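Local structure of geranyltranstransferase (Roseobacter denitrificans, 4LLS) at residues E92-Y97 with L138-V143; A56-G61 with D133-L138; A233-D238 with A263-L268; D238-V243 with L269-A274. The protein probably condenses allylic diphosphates with isopentenyl diphosphate in a metal-dependent reaction, making the farnesyl or geranylgeranyl diphosphate used in isoprenoid and carotenoid biosynthesis. All blocks are in the same frame, centred on the assembly; numbering follows the deposited sequence.

Interaction 1: E92-Y97 with L138-V143; sequences EALHAY and LAFELV. With IPE (3-methylbut-3-enyl trihydrogen diphosphate), chain C.
Ala93 and Ala139 mark the closest point of two almost exactly antiparallel helices, whose short axes run 8.7 Å apart at 173°. Small residues permit this approach: Ala93 CB points across the interface and lies 4.1 Å from Ala139 CB, methyl against methyl. Alongside, the CD2 methyl of Leu94 rests 3.9 Å from Ala139 CB and reaches obliquely toward the ring of Phe140, 4.4 Å from CE1. No hydrogen bond joins the two segments, so the contact is purely apolar.

His95 turns the other way, its ring carried off by a CG anti to the backbone N (chi1 172°). From the ring edge, NE2 donates a hydrogen bond of 2.8 Å to O3B of isopentenyl diphosphate, with an angle of 152° at the hydrogen. With an alanine at His95, O3B is likely to lose this N-H donor, leaving the diphosphate to its remaining partners, among them Lys63, Arg66 and Arg114.

In this all-helical prenyl synthase fold, whose helices surround the active-site cavity, helix 81-102 lines the isopentenyl diphosphate pocket through His95. Helix 22-43 contributes Phe39 against Ala93, and helix 152-166 packs on Leu94 and Phe140. Phe140 also stacks on Phe140 of the second subunit.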
loop_
_atom_site.group_PDB
_atom_site.type_symbol
_atom_site.label_atom_id
_atom_site.label_comp_id
_atom_site.label_asym_id
_atom_site.label_seq_id
_atom_site.Cartn_x
_atom_site.Cartn_y
_atom_site.Cartn_z
ATOM N N GLU A 92 3.529 -7.420 9.515
ATOM C CA GLU A 92 2.709 -8.572 9.153
ATOM C C GLU A 92 1.590 -8.261 8.135
ATOM O O GLU A 92 1.288 -9.070 7.248
ATOM C CB GLU A 92 2.153 -9.250 10.374
ATOM C CG GLU A 92 3.238 -9.924 11.171
ATOM C CD GLU A 92 3.826 -11.181 10.539
ATOM O OE1 GLU A 92 3.053 -11.930 9.872
ATOM O OE2 GLU A 92 5.032 -11.458 10.766
ATOM N N ALA A 93 1.020 -7.064 8.228
ATOM C CA ALA A 93 0.036 -6.622 7.239
ATOM C C ALA A 93 0.680 -6.416 5.874
ATOM O O ALA A 93 0.153 -6.820 4.830
ATOM C CB ALA A 93 -0.628 -5.344 7.692
ATOM N N LEU A 94 1.846 -5.793 5.851
ATOM C CA LEU A 94 2.583 -5.554 4.603
ATOM C C LEU A 94 2.943 -6.913 3.983
ATOM O O LEU A 94 2.685 -7.145 2.788
ATOM C CB LEU A 94 3.823 -4.707 4.882
ATOM C CG LEU A 94 4.485 -3.906 3.737
ATOM C CD1 LEU A 94 4.911 -4.779 2.557
ATOM C CD2 LEU A 94 3.593 -2.772 3.289
ATOM N N HIS A 95 3.579 -7.774 4.739
ATOM C CA HIS A 95 3.910 -9.110 4.280
ATOM C C HIS A 95 2.673 -9.797 3.737
ATOM O O HIS A 95 2.716 -10.439 2.664
ATOM C CB HIS A 95 4.542 -9.821 5.453
ATOM C CG HIS A 95 4.778 -11.271 5.247
ATOM N ND1 HIS A 95 5.645 -11.762 4.304
ATOM C CD2 HIS A 95 4.377 -12.329 5.987
ATOM C CE1 HIS A 95 5.705 -13.084 4.418
ATOM N NE2 HIS A 95 4.958 -13.447 5.444
ATOM N N ALA A 96 1.584 -9.769 4.485
ATOM C CA ALA A 96 0.368 -10.450 4.044
ATOM C C ALA A 96 -0.087 -9.918 2.713
ATOM O O ALA A 96 -0.506 -10.709 1.842
ATOM C CB ALA A 96 -0.749 -10.327 5.045
ATOM N N TYR A 97 -0.044 -8.616 2.519
ATOM C CA TYR A 97 -0.486 -8.029 1.243
ATOM C C TYR A 97 0.359 -8.597 0.119
ATOM O O TYR A 97 -0.181 -9.000 -0.953
ATOM C CB TYR A 97 -0.407 -6.482 1.279
ATOM C CG TYR A 97 0.472 -5.846 0.240
ATOM C CD1 TYR A 97 0.115 -5.829 -1.106
ATOM C CD2 TYR A 97 1.589 -5.139 0.593
ATOM C CE1 TYR A 97 0.956 -5.280 -2.039
ATOM C CE2 TYR A 97 2.349 -4.446 -0.323
ATOM C CZ TYR A 97 2.047 -4.538 -1.658
ATOM O OH TYR A 97 2.873 -3.995 -2.619
ATOM N N LEU A 138 -3.216 -0.577 5.450
ATOM C CA LEU A 138 -3.360 -0.834 6.875
ATOM C C LEU A 138 -1.955 -0.845 7.537
ATOM O O LEU A 138 -1.765 -0.348 8.644
ATOM C CB LEU A 138 -4.055 -2.170 7.101
ATOM C CG LEU A 138 -4.297 -2.490 8.569
ATOM C CD1 LEU A 138 -5.326 -1.515 9.147
ATOM C CD2 LEU A 138 -4.793 -3.925 8.713
ATOM N N ALA A 139 -0.929 -1.374 6.858
ATOM C CA ALA A 139 0.421 -1.348 7.400
ATOM C C ALA A 139 0.840 0.071 7.753
ATOM O O ALA A 139 1.419 0.334 8.816
ATOM C CB ALA A 139 1.391 -1.963 6.397
ATOM N N PHE A 140 0.587 1.009 6.847
ATOM C CA PHE A 140 0.937 2.387 7.101
ATOM C C PHE A 140 0.073 3.051 8.171
ATOM O O PHE A 140 0.596 3.836 8.957
ATOM C CB PHE A 140 0.927 3.173 5.792
ATOM C CG PHE A 140 2.096 2.832 4.904
ATOM C CD1 PHE A 140 1.948 2.013 3.801
ATOM C CD2 PHE A 140 3.348 3.331 5.180
ATOM C CE1 PHE A 140 3.031 1.624 3.067
ATOM C CE2 PHE A 140 4.426 2.948 4.441
ATOM C CZ PHE A 140 4.276 2.095 3.384
ATOM N N GLU A 141 -1.192 2.669 8.283
ATOM C CA GLU A 141 -2.041 3.136 9.374
ATOM C C GLU A 141 -1.484 2.682 10.705
ATOM O O GLU A 141 -1.376 3.467 11.646
ATOM C CB GLU A 141 -3.463 2.656 9.190
ATOM C CG GLU A 141 -4.379 3.105 10.316
ATOM C CD GLU A 141 -5.865 2.856 10.074
ATOM O OE1 GLU A 141 -6.228 2.294 9.037
ATOM O OE2 GLU A 141 -6.695 3.139 10.991
ATOM N N LEU A 142 -1.069 1.423 10.771
ATOM C CA LEU A 142 -0.596 0.843 12.031
ATOM C C LEU A 142 0.713 1.480 12.524
ATOM O O LEU A 142 0.873 1.731 13.718
ATOM C CB LEU A 142 -0.483 -0.668 11.891
ATOM C CG LEU A 142 -1.798 -1.408 11.703
ATOM C CD1 LEU A 142 -1.588 -2.837 11.318
ATOM C CD2 LEU A 142 -2.608 -1.297 12.985
ATOM N N VAL A 143 1.655 1.762 11.626
ATOM C CA VAL A 143 2.934 2.299 12.045
ATOM C C VAL A 143 2.862 3.777 12.382
ATOM O O VAL A 143 3.744 4.294 13.108
ATOM C CB VAL A 143 4.007 1.939 10.991
ATOM C CG1 VAL A 143 3.984 2.817 9.772
ATOM C CG2 VAL A 143 5.378 1.754 11.589
HETATM C C1 IPE C . 6.741 -16.690 2.706
HETATM O O1 IPE C . 7.180 -16.122 3.956
HETATM C C2 IPE C . 7.115 -15.731 1.581
HETATM C C3 IPE C . 8.606 -15.507 1.527
HETATM C C4 IPE C . 9.134 -14.290 1.638
HETATM C C5 IPE C . 9.512 -16.651 1.189
HETATM P PA IPE C . 7.015 -16.957 5.304
HETATM O O1A IPE C . 7.638 -18.350 5.134
HETATM O O2A IPE C . 7.557 -16.123 6.374
HETATM O O3A IPE C . 5.446 -17.100 5.486
HETATM P PB IPE C . 4.390 -17.096 6.717
HETATM O O1B IPE C . 3.232 -17.961 6.247
HETATM O O2B IPE C . 5.083 -17.672 7.919
HETATM O O3B IPE C . 4.081 -15.629 6.902
#

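Interaction 2: A56-G61 with D133-L138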
loop_
_atom_site.group_PDB
_atom_site.type_symbol
_atom_site.label_atom_id
_atom_site.label_comp_id
_atom_site.label_asym_id
_atom_site.label_seq_id
_atom_site.Cartn_x
_atom_site.Cartn_y
_atom_site.Cartn_z
ATOM N N ALA A 56 -8.857 -10.395 6.833
ATOM C CA ALA A 56 -8.676 -11.188 8.028
ATOM C C ALA A 56 -8.129 -12.570 7.658
ATOM O O ALA A 56 -7.234 -13.111 8.332
ATOM C CB ALA A 56 -9.989 -11.339 8.751
ATOM N N HIS A 57 -8.633 -13.132 6.571
ATOM C CA HIS A 57 -8.166 -14.435 6.096
ATOM C C HIS A 57 -6.664 -14.388 5.830
ATOM O O HIS A 57 -5.910 -15.297 6.165
ATOM C CB HIS A 57 -8.925 -14.797 4.835
ATOM C CG HIS A 57 -8.729 -16.204 4.374
ATOM N ND1 HIS A 57 -7.917 -16.554 3.323
ATOM C CD2 HIS A 57 -9.341 -17.344 4.773
ATOM C CE1 HIS A 57 -8.029 -17.854 3.092
ATOM N NE2 HIS A 57 -8.867 -18.356 3.976
ATOM N N ALA A 58 -6.255 -13.362 5.099
ATOM C CA ALA A 58 -4.887 -13.227 4.635
ATOM C C ALA A 58 -3.877 -12.937 5.729
ATOM O O ALA A 58 -2.654 -13.185 5.544
ATOM C CB ALA A 58 -4.813 -12.111 3.589
ATOM N N THR A 59 -4.337 -12.382 6.839
ATOM C CA THR A 59 -3.483 -12.069 7.929
ATOM C C THR A 59 -3.476 -13.098 9.054
ATOM O O THR A 59 -2.742 -12.928 10.014
ATOM C CB THR A 59 -3.793 -10.669 8.510
ATOM O OG1 THR A 59 -5.192 -10.538 8.834
ATOM C CG2 THR A 59 -3.377 -9.592 7.540
ATOM N N SER A 60 -4.347 -14.105 8.977
ATOM C CA SER A 60 -4.411 -15.145 9.968
ATOM C C SER A 60 -3.276 -16.142 9.709
ATOM O O SER A 60 -2.892 -16.405 8.572
ATOM C CB SER A 60 -5.782 -15.815 9.934
ATOM O OG SER A 60 -5.975 -16.508 8.738
ATOM N N GLY A 61 -2.729 -16.664 10.783
ATOM C CA GLY A 61 -1.723 -17.676 10.678
ATOM C C GLY A 61 -0.384 -17.109 10.255
ATOM O O GLY A 61 -0.160 -15.904 10.281
ATOM N N ASP A 133 -4.476 -4.531 -1.503
ATOM C CA ASP A 133 -4.322 -3.087 -1.569
ATOM C C ASP A 133 -4.590 -2.508 -0.162
ATOM O O ASP A 133 -3.809 -1.679 0.346
ATOM C CB ASP A 133 -5.274 -2.487 -2.604
ATOM C CG ASP A 133 -4.820 -2.677 -4.016
ATOM O OD1 ASP A 133 -3.651 -3.034 -4.229
ATOM O OD2 ASP A 133 -5.667 -2.434 -4.916
ATOM N N ALA A 134 -5.700 -2.933 0.481
ATOM C CA ALA A 134 -6.115 -2.383 1.753
ATOM C C ALA A 134 -5.165 -2.810 2.857
ATOM O O ALA A 134 -5.071 -2.124 3.876
ATOM C CB ALA A 134 -7.554 -2.758 2.109
ATOM N N LEU A 135 -4.543 -3.976 2.711
ATOM C CA LEU A 135 -3.571 -4.443 3.700
ATOM C C LEU A 135 -2.285 -3.641 3.646
ATOM O O LEU A 135 -1.695 -3.357 4.692
ATOM C CB LEU A 135 -3.299 -5.940 3.549
ATOM C CG LEU A 135 -4.383 -6.869 4.112
ATOM C CD1 LEU A 135 -4.112 -8.286 3.652
ATOM C CD2 LEU A 135 -4.469 -6.777 5.623
ATOM N N GLN A 136 -1.859 -3.259 2.458
ATOM C CA GLN A 136 -0.753 -2.338 2.358
ATOM C C GLN A 136 -1.110 -1.045 3.101
ATOM O O GLN A 136 -0.320 -0.498 3.897
ATOM C CB GLN A 136 -0.297 -2.077 0.933
ATOM C CG GLN A 136 0.832 -1.017 0.942
ATOM C CD GLN A 136 1.488 -0.601 -0.351
ATOM O OE1 GLN A 136 2.360 0.258 -0.317
ATOM N NE2 GLN A 136 1.096 -1.157 -1.462
ATOM N N THR A 137 -2.311 -0.522 2.864
ATOM C CA THR A 137 -2.713 0.717 3.475
ATOM C C THR A 137 -2.737 0.579 5.007
ATOM O O THR A 137 -2.272 1.457 5.750
ATOM C CB THR A 137 -4.092 1.178 2.996
ATOM O OG1 THR A 137 -4.191 0.971 1.582
ATOM C CG2 THR A 137 -4.285 2.627 3.353
ATOM N N LEU A 138 -3.216 -0.577 5.450
ATOM C CA LEU A 138 -3.360 -0.834 6.875
ATOM C C LEU A 138 -1.955 -0.845 7.537
ATOM O O LEU A 138 -1.765 -0.348 8.644
ATOM C CB LEU A 138 -4.055 -2.170 7.101
ATOM C CG LEU A 138 -4.297 -2.490 8.569
ATOM C CD1 LEU A 138 -5.326 -1.515 9.147
ATOM C CD2 LEU A 138 -4.793 -3.925 8.713
#
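Next to Ala58 and Thr59, which both meet Leu135, the carbonyl oxygen of His57 is approached twice by Ser60: OG of Ser60 donates to O of His57 at 2.8 Å, and the Ser60 backbone N adds a weak bond to the same oxygen. The hydroxyl comes from above the carbonyl plane, 37° out of it. These bonds lie where the chain passes from the helix into the loop.

The contact itself is made by methyl groups, and Leu135 is the residue of 133-138 that makes it. CD1 of Leu135 lies 3.9 Å from Ala58 CB and is also near Thr59 CG2, while CD2 of Leu135 comes closer still to Thr59 CG2, at 3.6 Å, a snug approach in which the two side chains cross obliquely. With chi1 of Thr59 at 53°, OG1 sits between the backbone N and the carbonyl carbon and turns back to the O of Met55, a hydrogen bond within its own helix, while CG2 is left facing Leu135. The polar end of a buried threonine is thereby satisfied without disturbing the apolar side.

This is plain packing of helix 50-59 on helix 125-144 within the all-helical prenyl synthase fold. Helix 81-102 fills in beside it, with Val100 on Ala58 and Ala96 on Thr59, and helix 22-43 adds Phe39 to Thr59. Elsewhere on helix 125-144, Asp133 hydrogen-bonds His101 of the second subunit.

Interaction 3: A233-D238 with A263-L268; sequences AFQIAD and ATFVSL. With CA (calcium ion), chain E; IPE (3-methylbut-3-enyl trihydrogen diphosphate), chain C.
The ring of Phe265 receives Ile236 over one face and Gln235 at its edge. CG1 of Ile236 stands 4.1 Å from the Phe265 ring centroid, 29° off the normal, a CH-pi contact, whereas Gln235 CG reaches CE2 of Phe265 at 4.2 Å near the ring plane. Phe265 opens its helix just after Thr264, whose OG1 accepts from Ser267 N while Thr264 N donates to Ser267 OG: a capping box.

The Phe234 ring turns its edge to O1 of isopentenyl diphosphate, which lies in its plane, and CE2 of Phe234 is 3.7 Å from the ligand's C5. A glycine in its place would probably open a gap beside the ligand and let its isopentenyl tail shift.

Asp238 OD1 binds a calcium ion at 2.3 Å, and OD2 pairs with Lys252. The helix thus presents Ile236 and the CG of Gln235 to Phe265 and, from another side, a carboxylate that holds calcium, which probably stands in for magnesium and bridges to the allylic diphosphate, as in this family.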
loop_
_atom_site.group_PDB
_atom_site.type_symbol
_atom_site.label_atom_id
_atom_site.label_comp_id
_atom_site.label_asym_id
_atom_site.label_seq_id
_atom_site.Cartn_x
_atom_site.Cartn_y
_atom_site.Cartn_z
ATOM N N ALA A 233 19.700 -16.433 4.826
ATOM C CA ALA A 233 19.492 -17.783 5.368
ATOM C C ALA A 233 18.025 -18.198 5.216
ATOM O O ALA A 233 17.713 -19.336 4.855
ATOM C CB ALA A 233 19.897 -17.834 6.845
ATOM N N PHE A 234 17.122 -17.288 5.559
ATOM C CA PHE A 234 15.700 -17.533 5.445
ATOM C C PHE A 234 15.315 -17.914 3.993
ATOM O O PHE A 234 14.538 -18.845 3.788
ATOM C CB PHE A 234 14.930 -16.289 5.920
ATOM C CG PHE A 234 13.449 -16.325 5.628
ATOM C CD1 PHE A 234 12.595 -16.909 6.510
ATOM C CD2 PHE A 234 12.976 -15.913 4.392
ATOM C CE1 PHE A 234 11.240 -17.006 6.194
ATOM C CE2 PHE A 234 11.638 -15.978 4.084
ATOM C CZ PHE A 234 10.793 -16.579 4.981
ATOM N N GLN A 235 15.802 -17.171 3.009
ATOM C CA GLN A 235 15.442 -17.454 1.638
ATOM C C GLN A 235 16.016 -18.796 1.196
ATOM O O GLN A 235 15.338 -19.523 0.464
ATOM C CB GLN A 235 15.860 -16.325 0.710
ATOM C CG GLN A 235 15.297 -16.525 -0.705
ATOM C CD GLN A 235 13.776 -16.587 -0.715
ATOM O OE1 GLN A 235 13.116 -15.749 -0.079
ATOM N NE2 GLN A 235 13.211 -17.667 -1.273
ATOM N N ILE A 236 17.250 -19.095 1.579
ATOM C CA ILE A 236 17.849 -20.379 1.228
ATOM C C ILE A 236 16.990 -21.489 1.800
ATOM O O ILE A 236 16.645 -22.456 1.120
ATOM C CB ILE A 236 19.295 -20.501 1.719
ATOM C CG1 ILE A 236 20.176 -19.511 0.944
ATOM C CG2 ILE A 236 19.817 -21.935 1.537
ATOM C CD1 ILE A 236 21.568 -19.317 1.505
ATOM N N ALA A 237 16.555 -21.317 3.036
ATOM C CA ALA A 237 15.704 -22.297 3.671
ATOM C C ALA A 237 14.386 -22.452 2.957
ATOM O O ALA A 237 13.898 -23.567 2.808
ATOM C CB ALA A 237 15.467 -21.918 5.120
ATOM N N ASP A 238 13.775 -21.345 2.551
ATOM C CA ASP A 238 12.558 -21.407 1.752
ATOM C C ASP A 238 12.754 -22.182 0.443
ATOM O O ASP A 238 11.882 -22.906 0.011
ATOM C CB ASP A 238 12.011 -19.991 1.480
ATOM C CG ASP A 238 10.620 -20.005 0.852
ATOM O OD1 ASP A 238 10.534 -19.757 -0.381
ATOM O OD2 ASP A 238 9.635 -20.451 1.496
ATOM N N ALA A 263 15.868 -20.175 -11.297
ATOM C CA ALA A 263 17.141 -20.304 -10.607
ATOM C C ALA A 263 16.926 -19.921 -9.147
ATOM O O ALA A 263 16.396 -18.870 -8.850
ATOM C CB ALA A 263 18.153 -19.368 -11.233
ATOM N N THR A 264 17.348 -20.796 -8.254
ATOM C CA THR A 264 17.257 -20.527 -6.825
ATOM C C THR A 264 18.570 -20.945 -6.209
ATOM O O THR A 264 19.451 -21.510 -6.857
ATOM C CB THR A 264 16.126 -21.327 -6.163
ATOM O OG1 THR A 264 16.504 -22.693 -6.039
ATOM C CG2 THR A 264 14.811 -21.212 -6.920
ATOM N N PHE A 265 18.740 -20.681 -4.929
ATOM C CA PHE A 265 19.959 -21.064 -4.299
ATOM C C PHE A 265 20.182 -22.566 -4.389
ATOM O O PHE A 265 21.317 -23.021 -4.443
ATOM C CB PHE A 265 19.988 -20.575 -2.845
ATOM C CG PHE A 265 20.132 -19.086 -2.721
ATOM C CD1 PHE A 265 21.324 -18.467 -3.029
ATOM C CD2 PHE A 265 19.009 -18.294 -2.458
ATOM C CE1 PHE A 265 21.435 -17.085 -2.986
ATOM C CE2 PHE A 265 19.107 -16.903 -2.461
ATOM C CZ PHE A 265 20.315 -16.308 -2.733
ATOM N N VAL A 266 19.114 -23.338 -4.397
ATOM C CA VAL A 266 19.235 -24.782 -4.415
ATOM C C VAL A 266 19.539 -25.275 -5.820
ATOM O O VAL A 266 20.397 -26.125 -5.981
ATOM C CB VAL A 266 17.971 -25.467 -3.874
ATOM C CG1 VAL A 266 18.050 -26.970 -4.101
ATOM C CG2 VAL A 266 17.815 -25.152 -2.389
ATOM N N SER A 267 18.906 -24.695 -6.837
ATOM C CA SER A 267 19.172 -25.112 -8.215
ATOM C C SER A 267 20.595 -24.761 -8.639
ATOM O O SER A 267 21.236 -25.543 -9.316
ATOM C CB SER A 267 18.122 -24.526 -9.168
ATOM O OG SER A 267 18.324 -23.178 -9.450
ATOM N N LEU A 268 21.140 -23.665 -8.126
ATOM C CA LEU A 268 22.495 -23.240 -8.463
ATOM C C LEU A 268 23.539 -23.979 -7.647
ATOM O O LEU A 268 24.551 -24.419 -8.196
ATOM C CB LEU A 268 22.705 -21.739 -8.249
ATOM C CG LEU A 268 21.975 -20.789 -9.197
ATOM C CD1 LEU A 268 22.381 -19.356 -8.876
ATOM C CD2 LEU A 268 22.278 -21.132 -10.653
HETATM CA CA CA E . 9.426 -20.232 -2.298
HETATM C C1 IPE C . 6.741 -16.690 2.706
HETATM O O1 IPE C . 7.180 -16.122 3.956
HETATM C C2 IPE C . 7.115 -15.731 1.581
HETATM C C3 IPE C . 8.606 -15.507 1.527
HETATM C C4 IPE C . 9.134 -14.290 1.638
HETATM C C5 IPE C . 9.512 -16.651 1.189
HETATM P PA IPE C . 7.015 -16.957 5.304
HETATM O O1A IPE C . 7.638 -18.350 5.134
HETATM O O2A IPE C . 7.557 -16.123 6.374
HETATM O O3A IPE C . 5.446 -17.100 5.486
HETATM P PB IPE C . 4.390 -17.096 6.717
HETATM O O1B IPE C . 3.232 -17.961 6.247
HETATM O O2B IPE C . 5.083 -17.672 7.919
HETATM O O3B IPE C . 4.081 -15.629 6.902
HETATM O O HOH W 1 9.167 -22.388 -1.130
HETATM O O HOH W 2 11.463 -20.826 -3.243
HETATM O O HOH W 3 8.713 -21.318 -4.250
#

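Interaction 4: D238-V243 with L269-A274; sequences DDILDV and LGLDAA. With CA (calcium ion), chain E; IPE (3-methylbut-3-enyl trihydrogen diphosphate), chain C.
Ile240 holds CG2 anti to its backbone N and CG1 anti to the carbonyl carbon, beside the backbone N (chi1 -68°), with CD1 extended beyond it (chi2 168°), so its two arms reach different partners on the helix opposite. CG2 of Ile240 lies 4.1 Å from Leu271 CD2, and CD1 of Ile240 meets Ala274 CB at 4.2 Å. Leu271 starts out to the side, but its end swings in, and the same CD2 methyl touches Val243 CG1 at 4.4 Å. One leucine methyl thus lies against both Ile240 and Val243, a turn apart. Val243 lies at the exposed border, while Ile240 and Ala274 are buried.

Gly270, with a phi of 80°, makes the break between helices 265-269 and 271-288, and its O takes the first-turn bond from Ala274 N.

On another side of helix 221-244 lies the metal site. Asp239 does not bind the calcium ion directly: its OD1 accepts a hydrogen bond of 2.8 Å from water 2, itself a calcium ligand, and also one from Gln235. Water 1, bound to the same ion, donates to Asp238 O. Asp242 receives backbone N-H groups of Lys256 and Asp257. Asp238, Asp239 and Asp242 form the second aspartate-rich DDxxD motif of the prenyl synthase family.

Val266 of helix 265-269 touches Ile240, Val243 and Leu271 together, while Ala274 of helix 271-288 also packs on Ile236 of helix 221-244.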
loop_
_atom_site.group_PDB
_atom_site.type_symbol
_atom_site.label_atom_id
_atom_site.label_comp_id
_atom_site.label_asym_id
_atom_site.label_seq_id
_atom_site.Cartn_x
_atom_site.Cartn_y
_atom_site.Cartn_z
ATOM N N ASP A 238 13.775 -21.345 2.551
ATOM C CA ASP A 238 12.558 -21.407 1.752
ATOM C C ASP A 238 12.754 -22.182 0.443
ATOM O O ASP A 238 11.882 -22.906 0.011
ATOM C CB ASP A 238 12.011 -19.991 1.480
ATOM C CG ASP A 238 10.620 -20.005 0.852
ATOM O OD1 ASP A 238 10.534 -19.757 -0.381
ATOM O OD2 ASP A 238 9.635 -20.451 1.496
ATOM N N ASP A 239 13.891 -21.938 -0.203
ATOM C CA ASP A 239 14.200 -22.609 -1.484
ATOM C C ASP A 239 14.413 -24.113 -1.249
ATOM O O ASP A 239 14.000 -24.947 -2.062
ATOM C CB ASP A 239 15.449 -21.987 -2.084
ATOM C CG ASP A 239 15.239 -20.570 -2.649
ATOM O OD1 ASP A 239 14.104 -20.009 -2.749
ATOM O OD2 ASP A 239 16.289 -19.976 -2.992
ATOM N N ILE A 240 15.037 -24.467 -0.142
ATOM C CA ILE A 240 15.177 -25.876 0.262
ATOM C C ILE A 240 13.813 -26.546 0.517
ATOM O O ILE A 240 13.558 -27.674 0.079
ATOM C CB ILE A 240 16.129 -26.038 1.477
ATOM C CG1 ILE A 240 17.583 -25.705 1.096
ATOM C CG2 ILE A 240 16.049 -27.455 2.044
ATOM C CD1 ILE A 240 18.575 -25.541 2.233
ATOM N N LEU A 241 12.919 -25.870 1.237
ATOM C CA LEU A 241 11.581 -26.388 1.497
ATOM C C LEU A 241 10.801 -26.638 0.212
ATOM O O LEU A 241 9.991 -27.586 0.159
ATOM C CB LEU A 241 10.792 -25.419 2.424
ATOM C CG LEU A 241 11.227 -25.360 3.884
ATOM C CD1 LEU A 241 10.491 -24.206 4.578
ATOM C CD2 LEU A 241 11.007 -26.665 4.627
ATOM N N ASP A 242 11.001 -25.811 -0.813
ATOM C CA ASP A 242 10.342 -26.059 -2.092
ATOM C C ASP A 242 10.788 -27.415 -2.672
ATOM O O ASP A 242 10.060 -28.029 -3.463
ATOM C CB ASP A 242 10.580 -24.958 -3.133
ATOM C CG ASP A 242 9.748 -25.192 -4.392
ATOM O OD1 ASP A 242 8.498 -25.103 -4.299
ATOM O OD2 ASP A 242 10.322 -25.457 -5.481
ATOM N N VAL A 243 12.004 -27.825 -2.350
ATOM C CA VAL A 243 12.599 -29.031 -2.964
ATOM C C VAL A 243 12.372 -30.273 -2.115
ATOM O O VAL A 243 12.086 -31.348 -2.641
ATOM C CB VAL A 243 14.092 -28.812 -3.276
ATOM C CG1 VAL A 243 14.742 -30.117 -3.702
ATOM C CG2 VAL A 243 14.217 -27.770 -4.364
ATOM N N LEU A 269 23.356 -24.021 -6.326
ATOM C CA LEU A 269 24.384 -24.532 -5.421
ATOM C C LEU A 269 24.275 -26.049 -5.240
ATOM O O LEU A 269 25.240 -26.658 -4.773
ATOM C CB LEU A 269 24.277 -23.871 -4.042
ATOM C CG LEU A 269 24.496 -22.360 -4.010
ATOM C CD1 LEU A 269 24.271 -21.789 -2.613
ATOM C CD2 LEU A 269 25.887 -22.024 -4.526
ATOM N N GLY A 270 23.091 -26.608 -5.440
ATOM C CA GLY A 270 22.754 -27.931 -4.919
ATOM C C GLY A 270 22.380 -27.901 -3.444
ATOM O O GLY A 270 22.737 -26.973 -2.721
ATOM N N LEU A 271 21.722 -28.955 -2.990
ATOM C CA LEU A 271 21.198 -28.981 -1.623
ATOM C C LEU A 271 22.273 -28.905 -0.577
ATOM O O LEU A 271 22.133 -28.164 0.396
ATOM C CB LEU A 271 20.409 -30.253 -1.370
ATOM C CG LEU A 271 18.997 -30.228 -1.887
ATOM C CD1 LEU A 271 18.492 -31.653 -1.982
ATOM C CD2 LEU A 271 18.109 -29.379 -0.982
ATOM N N ASP A 272 23.299 -29.740 -0.701
ATOM C CA ASP A 272 24.353 -29.792 0.306
ATOM C C ASP A 272 24.981 -28.433 0.513
ATOM O O ASP A 272 25.187 -27.999 1.652
ATOM C CB ASP A 272 25.431 -30.818 -0.050
ATOM C CG ASP A 272 24.959 -32.262 0.171
ATOM O OD1 ASP A 272 23.765 -32.461 0.487
ATOM O OD2 ASP A 272 25.767 -33.202 -0.020
ATOM N N ALA A 273 25.328 -27.774 -0.583
ATOM C CA ALA A 273 26.056 -26.533 -0.486
ATOM C C ALA A 273 25.118 -25.403 -0.072
ATOM O O ALA A 273 25.558 -24.494 0.618
ATOM C CB ALA A 273 26.770 -26.203 -1.798
ATOM N N ALA A 274 23.858 -25.490 -0.463
ATOM C CA ALA A 274 22.847 -24.528 0.024
ATOM C C ALA A 274 22.696 -24.645 1.547
ATOM O O ALA A 274 22.743 -23.631 2.245
ATOM C CB ALA A 274 21.525 -24.744 -0.669
HETATM CA CA CA E . 9.426 -20.232 -2.298
HETATM C C1 IPE C . 6.741 -16.690 2.706
HETATM O O1 IPE C . 7.180 -16.122 3.956
HETATM C C2 IPE C . 7.115 -15.731 1.581
HETATM C C3 IPE C . 8.606 -15.507 1.527
HETATM C C4 IPE C . 9.134 -14.290 1.638
HETATM C C5 IPE C . 9.512 -16.651 1.189
HETATM P PA IPE C . 7.015 -16.957 5.304
HETATM O O1A IPE C . 7.638 -18.350 5.134
HETATM O O2A IPE C . 7.557 -16.123 6.374
HETATM O O3A IPE C . 5.446 -17.100 5.486
HETATM P PB IPE C . 4.390 -17.096 6.717
HETATM O O1B IPE C . 3.232 -17.961 6.247
HETATM O O2B IPE C . 5.083 -17.672 7.919
HETATM O O3B IPE C . 4.081 -15.629 6.902
HETATM O O HOH W 1 9.167 -22.388 -1.130
HETATM O O HOH W 2 11.463 -20.826 -3.243
HETATM O O HOH W 3 8.713 -21.318 -4.250
#

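How the interactions relate
The four contacts form two pairs on opposite sides of the chain's centre. Interactions 1 and 2 share helix 125-144, have centres about 7 Å apart and touch where Ala96 packs on Thr59; both also reach the second subunit. Interactions 3 and 4 share Asp238 and helix 221-244, with centres about 5 Å apart, and the Asp239 carboxylate of one probably hydrogen-bonds Phe265 N of the other. About 26 Å separates the centres of interactions 1 and 3, yet isopentenyl diphosphate touches both, bridging His95 and Phe234. This ligand lies between the two halves, and the calcium ion belongs to interactions 3 and 4. In interaction 2 the Thr59 side chain is about 9 Å from isopentenyl diphosphate.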